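Local coordinates for protein metallo-carboxypeptidase (Pseudomonas aeruginosa, PDB 4A39) that probably acts as a zinc-dependent carboxypeptidase of the cytosolic M14 family, trimming residues from the C-termini of peptides or proteins, at residues F54-M59 / S116-A121; D271-E276 / T346-F351; I278-A283 / I315-P320. All coordinates share one frame; numbering follows the deposited sequence.

Contact 1 lies in the N-terminal domain, about 27 Å between centres from contact 2 and about 33 Å from contact 3, while those two touch each other in the carboxypeptidase domain. Contact 2 is wholly buried at the zinc site and joins parallel strands; contact 3 lies nearer the surface and fixes a loop on the edge strand 282-284, the sheet neighbour of strand 343-350. Contact 1 pairs antiparallel strands, one face apolar, the other charged. Backbone hydrogen bonds run through contacts 1 and 2, whereas contact 3 relies on ring packing. Asp275 OD1 and Tyr319 OH, 2.7 Å apart, tie contacts 2 and 3 together beside the inhibitor that both touch.

Contact 1. Residues F54-M59 / S116-A121; sequences FKVEGM and SEVRFA
An antiparallel strand pair joins 54-57 to 118-121 in the sheet of the N-terminal domain, away from the zinc site. Phe54 with Phe120 and Val56 with Val118 are hydrogen-bonded pairs; Phe54 N gives to Phe120 O at 2.9 Å and Val56 N to Val118 O at 2.8 Å, each answered by a bond in return. Lys55 and Arg119, the non-hydrogen-bonded pair between them, face the other way. The apolar face, with Phe54, Val56, Val118 and Phe120, packs on side chains of strands 65-69 and 106-111, as in the β-sandwich N-terminal domain of cytosolic carboxypeptidases. There Phe120 CB sits over the Phe54 ring, 4.0 Å from its centroid. The rings, inclined at 30°, are so displaced that Phe54 CE2 and Phe120 CD2 make the contact. Phe54 CG stands between its own N and carbonyl carbon (chi1 59°), which swings CE2 and CZ across to Phe120. With Phe67 and Phe109, these broad rings fill the buried face between strands. Beyond the strand end, Met59 N bonds Ser116 O at 3.0 Å, and the bent Met59 chain brings CE against Val118 CG1, a tight 3.4 Å. Gly58 makes the turn with positive phi. On the polar face Lys55 runs alongside Arg119, its CD over the centre of one guanidinium face; the very close approach of their charged ends is doubtful. Long chains suit this partly exposed face, since their ends can reach solvent. Phe20 makes a cation-pi contact with the lysine, while Glu57 forms a salt bridge with Arg17 of strand 15-17.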
loop_
_atom_site.group_PDB
_atom_site.type_symbol
_atom_site.label_atom_id
_atom_site.label_comp_id
_atom_site.label_asym_id
_atom_site.label_seq_id
_atom_site.Cartn_x
_atom_site.Cartn_y
_atom_site.Cartn_z
ATOM N N PHE A 54 -11.958 -3.554 -13.204
ATOM C CA PHE A 54 -13.122 -4.134 -13.859
ATOM C C PHE A 54 -12.776 -5.329 -14.727
ATOM O O PHE A 54 -11.615 -5.547 -15.078
ATOM C CB PHE A 54 -13.857 -3.086 -14.714
ATOM C CG PHE A 54 -13.013 -2.471 -15.798
ATOM C CD1 PHE A 54 -12.223 -1.356 -15.536
ATOM C CD2 PHE A 54 -13.015 -3.004 -17.090
ATOM C CE1 PHE A 54 -11.448 -0.775 -16.543
ATOM C CE2 PHE A 54 -12.243 -2.430 -18.103
ATOM C CZ PHE A 54 -11.459 -1.312 -17.827
ATOM N N LYS A 55 -13.798 -6.108 -15.064
ATOM C CA LYS A 55 -13.623 -7.287 -15.901
ATOM C C LYS A 55 -14.396 -7.126 -17.204
ATOM O O LYS A 55 -15.496 -6.571 -17.224
ATOM C CB LYS A 55 -14.123 -8.544 -15.177
ATOM C CG LYS A 55 -13.331 -8.925 -13.937
ATOM C CD LYS A 55 -13.794 -10.273 -13.397
ATOM C CE LYS A 55 -13.107 -10.616 -12.088
ATOM N NZ LYS A 55 -13.558 -11.936 -11.556
ATOM N N VAL A 56 -13.802 -7.599 -18.296
ATOM C CA VAL A 56 -14.447 -7.543 -19.605
ATOM C C VAL A 56 -14.648 -8.987 -20.055
ATOM O O VAL A 56 -13.738 -9.805 -19.950
ATOM C CB VAL A 56 -13.569 -6.812 -20.650
ATOM C CG1 VAL A 56 -14.352 -6.617 -21.945
ATOM C CG2 VAL A 56 -13.115 -5.465 -20.106
ATOM N N GLU A 57 -15.838 -9.311 -20.543
ATOM C CA GLU A 57 -16.108 -10.666 -21.003
ATOM C C GLU A 57 -16.779 -10.616 -22.370
ATOM O O GLU A 57 -17.362 -9.597 -22.743
ATOM C CB GLU A 57 -17.005 -11.401 -19.994
ATOM C CG GLU A 57 -16.441 -11.417 -18.582
ATOM C CD GLU A 57 -17.393 -12.006 -17.550
ATOM O OE1 GLU A 57 -18.622 -12.005 -17.779
ATOM O OE2 GLU A 57 -16.901 -12.454 -16.491
ATOM N N GLY A 58 -16.672 -11.708 -23.118
ATOM C CA GLY A 58 -17.280 -11.780 -24.437
ATOM C C GLY A 58 -16.592 -10.972 -25.529
ATOM O O GLY A 58 -17.232 -10.569 -26.500
ATOM N N MET A 59 -15.291 -10.733 -25.387
ATOM C CA MET A 59 -14.566 -9.964 -26.394
ATOM C C MET A 59 -14.303 -10.799 -27.641
ATOM O O MET A 59 -14.017 -11.997 -27.552
ATOM C CB MET A 59 -13.234 -9.460 -25.833
ATOM C CG MET A 59 -13.360 -8.577 -24.606
ATOM S SD MET A 59 -11.760 -7.923 -24.095
ATOM C CE MET A 59 -11.011 -9.380 -23.417
ATOM N N SER A 116 -10.952 -14.301 -24.626
ATOM C CA SER A 116 -12.234 -13.594 -24.606
ATOM C C SER A 116 -12.529 -12.766 -23.347
ATOM O O SER A 116 -13.448 -11.955 -23.330
ATOM C CB SER A 116 -13.388 -14.560 -24.867
ATOM O OG SER A 116 -13.531 -15.447 -23.779
ATOM N N GLU A 117 -11.744 -12.970 -22.290
ATOM C CA GLU A 117 -11.969 -12.182 -21.088
ATOM C C GLU A 117 -10.669 -11.661 -20.493
ATOM O O GLU A 117 -9.633 -12.332 -20.532
ATOM C CB GLU A 117 -12.764 -12.980 -20.054
ATOM C CG GLU A 117 -12.031 -14.103 -19.352
ATOM C CD GLU A 117 -12.858 -14.680 -18.211
ATOM O OE1 GLU A 117 -14.026 -15.059 -18.453
ATOM O OE2 GLU A 117 -12.345 -14.749 -17.073
ATOM N N VAL A 118 -10.727 -10.451 -19.945
ATOM C CA VAL A 118 -9.557 -9.837 -19.343
ATOM C C VAL A 118 -9.983 -8.859 -18.253
ATOM O O VAL A 118 -11.103 -8.346 -18.269
ATOM C CB VAL A 118 -8.734 -9.076 -20.416
ATOM C CG1 VAL A 118 -9.469 -7.810 -20.842
ATOM C CG2 VAL A 118 -7.357 -8.761 -19.885
ATOM N N ARG A 119 -9.097 -8.620 -17.292
ATOM C CA ARG A 119 -9.370 -7.683 -16.211
ATOM C C ARG A 119 -8.369 -6.530 -16.289
ATOM O O ARG A 119 -7.233 -6.727 -16.715
ATOM C CB ARG A 119 -9.227 -8.358 -14.837
ATOM C CG ARG A 119 -10.131 -9.557 -14.585
ATOM C CD ARG A 119 -9.384 -10.886 -14.712
ATOM N NE ARG A 119 -10.282 -12.010 -14.466
ATOM C CZ ARG A 119 -10.701 -12.385 -13.264
ATOM N NH1 ARG A 119 -10.291 -11.737 -12.180
ATOM N NH2 ARG A 119 -11.559 -13.390 -13.150
ATOM N N PHE A 120 -8.806 -5.332 -15.907
ATOM C CA PHE A 120 -7.935 -4.160 -15.872
ATOM C C PHE A 120 -8.020 -3.568 -14.473
ATOM O O PHE A 120 -9.082 -3.605 -13.840
ATOM C CB PHE A 120 -8.367 -3.084 -16.881
ATOM C CG PHE A 120 -8.165 -3.469 -18.314
ATOM C CD1 PHE A 120 -6.957 -3.202 -18.947
ATOM C CD2 PHE A 120 -9.184 -4.076 -19.040
ATOM C CE1 PHE A 120 -6.766 -3.528 -20.281
ATOM C CE2 PHE A 120 -9.004 -4.404 -20.377
ATOM C CZ PHE A 120 -7.791 -4.128 -20.999
ATOM N N ALA A 121 -6.903 -3.040 -13.986
ATOM C CA ALA A 121 -6.877 -2.424 -12.665
ATOM C C ALA A 121 -5.799 -1.353 -12.599
ATOM O O ALA A 121 -4.899 -1.317 -13.439
ATOM C CB ALA A 121 -6.639 -3.477 -11.585
#

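Contact 2. Residues D271-E276 / T346-F351; sequences DIHGDE and TIEMPF. With ZN (zinc ion), chain C; GEM ((2-guanidinoethylmercapto)succinic acid), chain D.
His273 and Glu348, on neighbouring parallel strands, point to the same face of the sheet and both meet the inhibitor (2-guanidinoethylmercapto)succinic acid. His273 ND1 binds the zinc ion at 2.2 Å, and the inhibitor oxygen O13 takes another position; His180 and Glu183 complete the protein's share. The ligand sulfur S7 lies over the centre of one face of the imidazole, and Thr346 CG2 packs against the inhibitor's C6. Glu348 folds at chi2 (-74°), which carries its carboxylate back to His273 CB and puts OE2 2.8 Å from the inhibitor's O12.

The second shell fixes the imidazole. His273 NE2 donates to Asp271 OD2 at 2.6 Å; the acceptor lies in the ring plane, yet is met from above its own carboxylate plane, 64° out of it. Water 1 joins the same OD2 to Thr346 OG1, and Gln179 holds OD1. Where the strand runs past Glu348, Gly274 CA passes close to Met349 O and its carbonyl carbon lies by Phe351 CE1; Gly274 N is hydrogen-bonded to Glu183, a zinc ligand.

Further out, the backbones bind in a regular parallel pattern, with His273 N to Ile347 O at 2.8 Å and Asp275 N to Met349 O at 2.8 Å. On the opposite face Ile272 CD1 rests on Ile347 CB, and Ile272 CG2 meets Met349 CE; helix 185-196 packs on Ile272 and Met349. Aspartate behind the histidine would be expected to make ND1 a stronger zinc ligand. Glu348 is predicted to be the proton donor and acceptor, and its position beside the metal-bound carboxylate is consistent with that role.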
loop_
_atom_site.group_PDB
_atom_site.type_symbol
_atom_site.label_atom_id
_atom_site.label_comp_id
_atom_site.label_asym_id
_atom_site.label_seq_id
_atom_site.Cartn_x
_atom_site.Cartn_y
_atom_site.Cartn_z
ATOM N N ASP A 271 4.771 3.091 7.922
ATOM C CA ASP A 271 3.407 3.205 7.402
ATOM C C ASP A 271 3.539 3.000 5.890
ATOM O O ASP A 271 4.096 3.840 5.193
ATOM C CB ASP A 271 2.872 4.601 7.757
ATOM C CG ASP A 271 1.409 4.789 7.413
ATOM O OD1 ASP A 271 0.678 3.788 7.252
ATOM O OD2 ASP A 271 0.986 5.958 7.318
ATOM N N ILE A 272 3.030 1.873 5.394
ATOM C CA ILE A 272 3.158 1.527 3.978
ATOM C C ILE A 272 2.068 2.103 3.075
ATOM O O ILE A 272 0.880 1.823 3.262
ATOM C CB ILE A 272 3.213 -0.008 3.795
ATOM C CG1 ILE A 272 4.119 -0.639 4.864
ATOM C CG2 ILE A 272 3.757 -0.342 2.408
ATOM C CD1 ILE A 272 5.549 -0.092 4.892
ATOM N N HIS A 273 2.503 2.884 2.082
ATOM C CA HIS A 273 1.624 3.570 1.128
ATOM C C HIS A 273 2.087 3.416 -0.324
ATOM O O HIS A 273 3.090 2.772 -0.618
ATOM C CB HIS A 273 1.600 5.077 1.419
ATOM C CG HIS A 273 0.936 5.456 2.707
ATOM N ND1 HIS A 273 -0.295 6.075 2.751
ATOM C CD2 HIS A 273 1.352 5.357 3.992
ATOM C CE1 HIS A 273 -0.609 6.341 4.006
ATOM N NE2 HIS A 273 0.374 5.916 4.780
ATOM N N GLY A 274 1.335 4.049 -1.219
ATOM C CA GLY A 274 1.662 4.042 -2.634
ATOM C C GLY A 274 1.425 5.441 -3.172
ATOM O O GLY A 274 0.469 6.103 -2.767
ATOM N N ASP A 275 2.296 5.907 -4.066
ATOM C CA ASP A 275 2.147 7.239 -4.642
ATOM C C ASP A 275 1.848 7.135 -6.130
ATOM O O ASP A 275 2.568 6.479 -6.877
ATOM C CB ASP A 275 3.411 8.074 -4.441
ATOM C CG ASP A 275 3.224 9.518 -4.879
ATOM O OD1 ASP A 275 2.599 10.296 -4.130
ATOM O OD2 ASP A 275 3.685 9.867 -5.986
ATOM N N GLU A 276 0.780 7.807 -6.544
ATOM C CA GLU A 276 0.326 7.797 -7.928
ATOM C C GLU A 276 1.251 8.501 -8.913
ATOM O O GLU A 276 1.488 8.012 -10.022
ATOM C CB GLU A 276 -1.071 8.440 -8.013
ATOM C CG GLU A 276 -2.162 7.713 -7.211
ATOM C CD GLU A 276 -2.298 8.195 -5.768
ATOM O OE1 GLU A 276 -1.354 8.809 -5.228
ATOM O OE2 GLU A 276 -3.359 7.941 -5.163
ATOM N N THR A 346 7.059 6.958 6.178
ATOM C CA THR A 346 5.908 6.636 5.362
ATOM C C THR A 346 6.663 6.040 4.175
ATOM O O THR A 346 7.492 6.729 3.580
ATOM C CB THR A 346 5.152 7.887 4.879
ATOM O OG1 THR A 346 4.544 8.545 6.001
ATOM C CG2 THR A 346 4.077 7.495 3.884
ATOM N N ILE A 347 6.432 4.767 3.870
ATOM C CA ILE A 347 7.110 4.130 2.742
ATOM C C ILE A 347 6.196 4.291 1.535
ATOM O O ILE A 347 5.000 3.997 1.611
ATOM C CB ILE A 347 7.374 2.618 3.001
ATOM C CG1 ILE A 347 8.308 2.445 4.209
ATOM C CG2 ILE A 347 7.991 1.980 1.767
ATOM C CD1 ILE A 347 9.679 3.074 4.028
ATOM N N GLU A 348 6.762 4.747 0.423
ATOM C CA GLU A 348 5.984 4.985 -0.786
ATOM C C GLU A 348 6.458 4.204 -2.004
ATOM O O GLU A 348 7.591 4.360 -2.450
ATOM C CB GLU A 348 6.008 6.475 -1.125
ATOM C CG GLU A 348 5.389 7.396 -0.081
ATOM C CD GLU A 348 3.879 7.335 -0.060
ATOM O OE1 GLU A 348 3.283 6.784 -1.010
ATOM O OE2 GLU A 348 3.283 7.855 0.908
ATOM N N MET A 349 5.580 3.360 -2.534
ATOM C CA MET A 349 5.872 2.582 -3.735
ATOM C C MET A 349 5.032 3.189 -4.859
ATOM O O MET A 349 3.909 3.646 -4.634
ATOM C CB MET A 349 5.516 1.113 -3.525
ATOM C CG MET A 349 6.454 0.383 -2.573
ATOM S SD MET A 349 5.796 -1.241 -2.143
ATOM C CE MET A 349 4.636 -0.775 -0.826
ATOM N N PRO A 350 5.561 3.191 -6.088
ATOM C CA PRO A 350 4.861 3.761 -7.243
ATOM C C PRO A 350 3.776 2.936 -7.921
ATOM O O PRO A 350 3.853 1.712 -7.968
ATOM C CB PRO A 350 6.001 4.052 -8.205
ATOM C CG PRO A 350 6.891 2.857 -7.992
ATOM C CD PRO A 350 6.908 2.722 -6.469
ATOM N N PHE A 351 2.768 3.629 -8.449
ATOM C CA PHE A 351 1.711 2.975 -9.214
ATOM C C PHE A 351 2.246 2.793 -10.632
ATOM O O PHE A 351 1.722 1.987 -11.402
ATOM C CB PHE A 351 0.440 3.834 -9.284
ATOM C CG PHE A 351 -0.464 3.676 -8.101
ATOM C CD1 PHE A 351 -0.277 4.443 -6.955
ATOM C CD2 PHE A 351 -1.495 2.748 -8.124
ATOM C CE1 PHE A 351 -1.108 4.285 -5.850
ATOM C CE2 PHE A 351 -2.334 2.579 -7.023
ATOM C CZ PHE A 351 -2.140 3.350 -5.882
HETATM ZN ZN ZN C . -1.523 6.644 1.071
HETATM C C8 GEM D . 0.677 10.605 2.290
HETATM S S7 GEM D . 1.405 9.357 3.413
HETATM C C6 GEM D . 2.818 10.301 4.090
HETATM C C5 GEM D . 3.390 11.362 3.144
HETATM N N3 GEM D . 2.457 12.490 3.012
HETATM C C1 GEM D . 2.813 13.690 3.466
HETATM N N4 GEM D . 4.001 13.848 4.043
HETATM N N2 GEM D . 1.988 14.727 3.356
HETATM C C9 GEM D . -0.779 10.908 2.654
HETATM O O14 GEM D . -1.241 10.379 3.690
HETATM O O15 GEM D . -1.401 11.668 1.884
HETATM C C10 GEM D . 0.787 10.158 0.830
HETATM C C11 GEM D . 0.019 8.859 0.571
HETATM O O12 GEM D . 0.638 7.926 0.013
HETATM O O13 GEM D . -1.179 8.833 0.922
HETATM O O HOH W 1 1.965 8.558 7.553
HETATM O O HOH W 2 4.086 6.222 -9.720
#

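Contact 3. Residues I278-A283 / I315-P320; sequences IPHVFA and IRHGYP. With GEM ((2-guanidinoethylmercapto)succinic acid), chain D.
One wall of the inhibitor pocket is Tyr319, carried on a loop between helices 294-308 and 332-340, and this contact sets that loop against the edge strand 282-284 and the turn before it. Phe282 meets Tyr319 edge to face, with planes at 88° and centroids 4.9 Å apart; its CZ lies over the centre of one tyrosine face, while GEM C5 comes within 3.3 Å of Tyr319 CE2. Phenylalanine suits the spot because its slim edge can meet the tyrosine while its face receives the loop backbone. There Gly318 CA sits over the ring centre, 3.5 Å from the centroid, in a CH-pi contact. Gly318, with only hydrogens on its CA, can lie this close to the ring and adopts backbone angles that other residues rarely take. A chi1 of 65° turns the Phe282 ring back over its own backbone, which sets its face against Gly318.

At the outer end His280 and His317 form an offset stack, centroids 4.0 Å apart and planes at 15°, with His280 CD2 over His317 CG at 3.4 Å. Asp356 accepts a hydrogen bond from His280 ND1, which would fix that ring's rotation. Ile278 lies between the stack and the tyrosine: CG2 touches His317 CB and CD1 lies 3.7 Å from Gly318 O.

No direct hydrogen bond joins the two segments. Water 3 accepts one from Tyr319 N at 2.9 Å and gives a weak one to Ala283 O. The segments are thus held by van der Waals and ring contacts and one bridging water, and in this complex the Tyr319 hydroxyl, close to Glu348, is hydrogen-bonded to Asp275 OD1 while its ring touches the ligand.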
loop_
_atom_site.group_PDB
_atom_site.type_symbol
_atom_site.label_atom_id
_atom_site.label_comp_id
_atom_site.label_asym_id
_atom_site.label_seq_id
_atom_site.Cartn_x
_atom_site.Cartn_y
_atom_site.Cartn_z
ATOM N N ILE A 278 4.820 9.935 -8.452
ATOM C CA ILE A 278 6.257 9.677 -8.516
ATOM C C ILE A 278 6.650 8.250 -8.888
ATOM O O ILE A 278 6.313 7.302 -8.186
ATOM C CB ILE A 278 6.901 10.062 -7.175
ATOM C CG1 ILE A 278 6.626 11.544 -6.898
ATOM C CG2 ILE A 278 8.401 9.773 -7.192
ATOM C CD1 ILE A 278 7.020 11.998 -5.497
ATOM N N PRO A 279 7.386 8.088 -10.004
ATOM C CA PRO A 279 7.821 6.766 -10.464
ATOM C C PRO A 279 9.131 6.318 -9.811
ATOM O O PRO A 279 10.104 6.012 -10.496
ATOM C CB PRO A 279 7.963 6.969 -11.965
ATOM C CG PRO A 279 8.555 8.349 -12.026
ATOM C CD PRO A 279 7.727 9.124 -10.999
ATOM N N HIS A 280 9.141 6.297 -8.478
ATOM C CA HIS A 280 10.314 5.894 -7.700
ATOM C C HIS A 280 9.866 5.464 -6.307
ATOM O O HIS A 280 8.927 6.029 -5.758
ATOM C CB HIS A 280 11.281 7.074 -7.516
ATOM C CG HIS A 280 11.794 7.653 -8.798
ATOM N ND1 HIS A 280 12.824 7.079 -9.514
ATOM C CD2 HIS A 280 11.397 8.734 -9.509
ATOM C CE1 HIS A 280 13.040 7.784 -10.610
ATOM N NE2 HIS A 280 12.188 8.793 -10.631
ATOM N N VAL A 281 10.538 4.461 -5.747
ATOM C CA VAL A 281 10.239 4.023 -4.392
ATOM C C VAL A 281 11.003 4.983 -3.480
ATOM O O VAL A 281 12.160 5.302 -3.749
ATOM C CB VAL A 281 10.760 2.598 -4.118
ATOM C CG1 VAL A 281 10.642 2.281 -2.630
ATOM C CG2 VAL A 281 9.979 1.588 -4.939
ATOM N N PHE A 282 10.361 5.459 -2.417
ATOM C CA PHE A 282 11.035 6.362 -1.488
ATOM C C PHE A 282 10.388 6.324 -0.111
ATOM O O PHE A 282 9.423 5.592 0.108
ATOM C CB PHE A 282 11.037 7.808 -2.018
ATOM C CG PHE A 282 9.672 8.432 -2.116
ATOM C CD1 PHE A 282 8.859 8.203 -3.226
ATOM C CD2 PHE A 282 9.201 9.256 -1.100
ATOM C CE1 PHE A 282 7.594 8.793 -3.321
ATOM C CE2 PHE A 282 7.939 9.851 -1.184
ATOM C CZ PHE A 282 7.137 9.617 -2.300
ATOM N N ALA A 283 10.945 7.095 0.819
ATOM C CA ALA A 283 10.418 7.176 2.177
ATOM C C ALA A 283 10.349 8.634 2.628
ATOM O O ALA A 283 11.244 9.426 2.327
ATOM C CB ALA A 283 11.301 6.380 3.130
ATOM N N ILE A 315 16.668 7.912 -2.852
ATOM C CA ILE A 315 16.488 9.089 -2.010
ATOM C C ILE A 315 16.195 10.414 -2.722
ATOM O O ILE A 315 15.495 11.271 -2.182
ATOM C CB ILE A 315 17.741 9.302 -1.136
ATOM C CG1 ILE A 315 18.031 8.029 -0.339
ATOM C CG2 ILE A 315 17.535 10.492 -0.196
ATOM C CD1 ILE A 315 19.386 8.022 0.332
ATOM N N ARG A 316 16.714 10.582 -3.932
ATOM C CA ARG A 316 16.508 11.849 -4.629
ATOM C C ARG A 316 15.072 12.262 -4.878
ATOM O O ARG A 316 14.714 13.428 -4.705
ATOM C CB ARG A 316 17.254 11.872 -5.948
ATOM C CG ARG A 316 17.107 13.211 -6.631
ATOM C CD ARG A 316 18.000 13.262 -7.814
ATOM N NE ARG A 316 17.894 14.524 -8.535
ATOM C CZ ARG A 316 16.950 14.812 -9.424
ATOM N NH1 ARG A 316 16.009 13.931 -9.707
ATOM N NH2 ARG A 316 16.974 15.970 -10.066
ATOM N N HIS A 317 14.249 11.324 -5.321
ATOM C CA HIS A 317 12.855 11.629 -5.579
ATOM C C HIS A 317 11.974 11.303 -4.378
ATOM O O HIS A 317 12.207 10.327 -3.662
ATOM C CB HIS A 317 12.356 10.867 -6.803
ATOM C CG HIS A 317 12.866 11.410 -8.099
ATOM N ND1 HIS A 317 14.067 11.023 -8.654
ATOM C CD2 HIS A 317 12.335 12.320 -8.947
ATOM C CE1 HIS A 317 14.250 11.669 -9.791
ATOM N NE2 HIS A 317 13.214 12.463 -9.992
ATOM N N GLY A 318 10.964 12.138 -4.165
ATOM C CA GLY A 318 10.050 11.941 -3.060
ATOM C C GLY A 318 9.335 13.239 -2.760
ATOM O O GLY A 318 9.318 14.145 -3.591
ATOM N N TYR A 319 8.744 13.337 -1.574
ATOM C CA TYR A 319 8.042 14.553 -1.190
ATOM C C TYR A 319 9.030 15.579 -0.652
ATOM O O TYR A 319 10.099 15.226 -0.143
ATOM C CB TYR A 319 6.995 14.264 -0.105
ATOM C CG TYR A 319 5.963 13.228 -0.487
ATOM C CD1 TYR A 319 5.374 13.232 -1.751
ATOM C CD2 TYR A 319 5.567 12.248 0.422
ATOM C CE1 TYR A 319 4.420 12.280 -2.103
ATOM C CE2 TYR A 319 4.612 11.294 0.082
ATOM C CZ TYR A 319 4.045 11.315 -1.181
ATOM O OH TYR A 319 3.111 10.368 -1.525
ATOM N N PRO A 320 8.689 16.870 -0.765
ATOM C CA PRO A 320 9.598 17.899 -0.258
ATOM C C PRO A 320 9.742 17.706 1.243
ATOM O O PRO A 320 8.850 17.161 1.892
ATOM C CB PRO A 320 8.869 19.198 -0.591
ATOM C CG PRO A 320 8.088 18.847 -1.822
ATOM C CD PRO A 320 7.543 17.478 -1.462
HETATM C C8 GEM D . 0.677 10.605 2.290
HETATM S S7 GEM D . 1.405 9.357 3.413
HETATM C C6 GEM D . 2.818 10.301 4.090
HETATM C C5 GEM D . 3.390 11.362 3.144
HETATM N N3 GEM D . 2.457 12.490 3.012
HETATM C C1 GEM D . 2.813 13.690 3.466
HETATM N N4 GEM D . 4.001 13.848 4.043
HETATM N N2 GEM D . 1.988 14.727 3.356
HETATM C C9 GEM D . -0.779 10.908 2.654
HETATM O O14 GEM D . -1.241 10.379 3.690
HETATM O O15 GEM D . -1.401 11.668 1.884
HETATM C C10 GEM D . 0.787 10.158 0.830
HETATM C C11 GEM D . 0.019 8.859 0.571
HETATM O O12 GEM D . 0.638 7.926 0.013
HETATM O O13 GEM D . -1.179 8.833 0.922
HETATM O O HOH W 3 9.809 12.096 0.827
#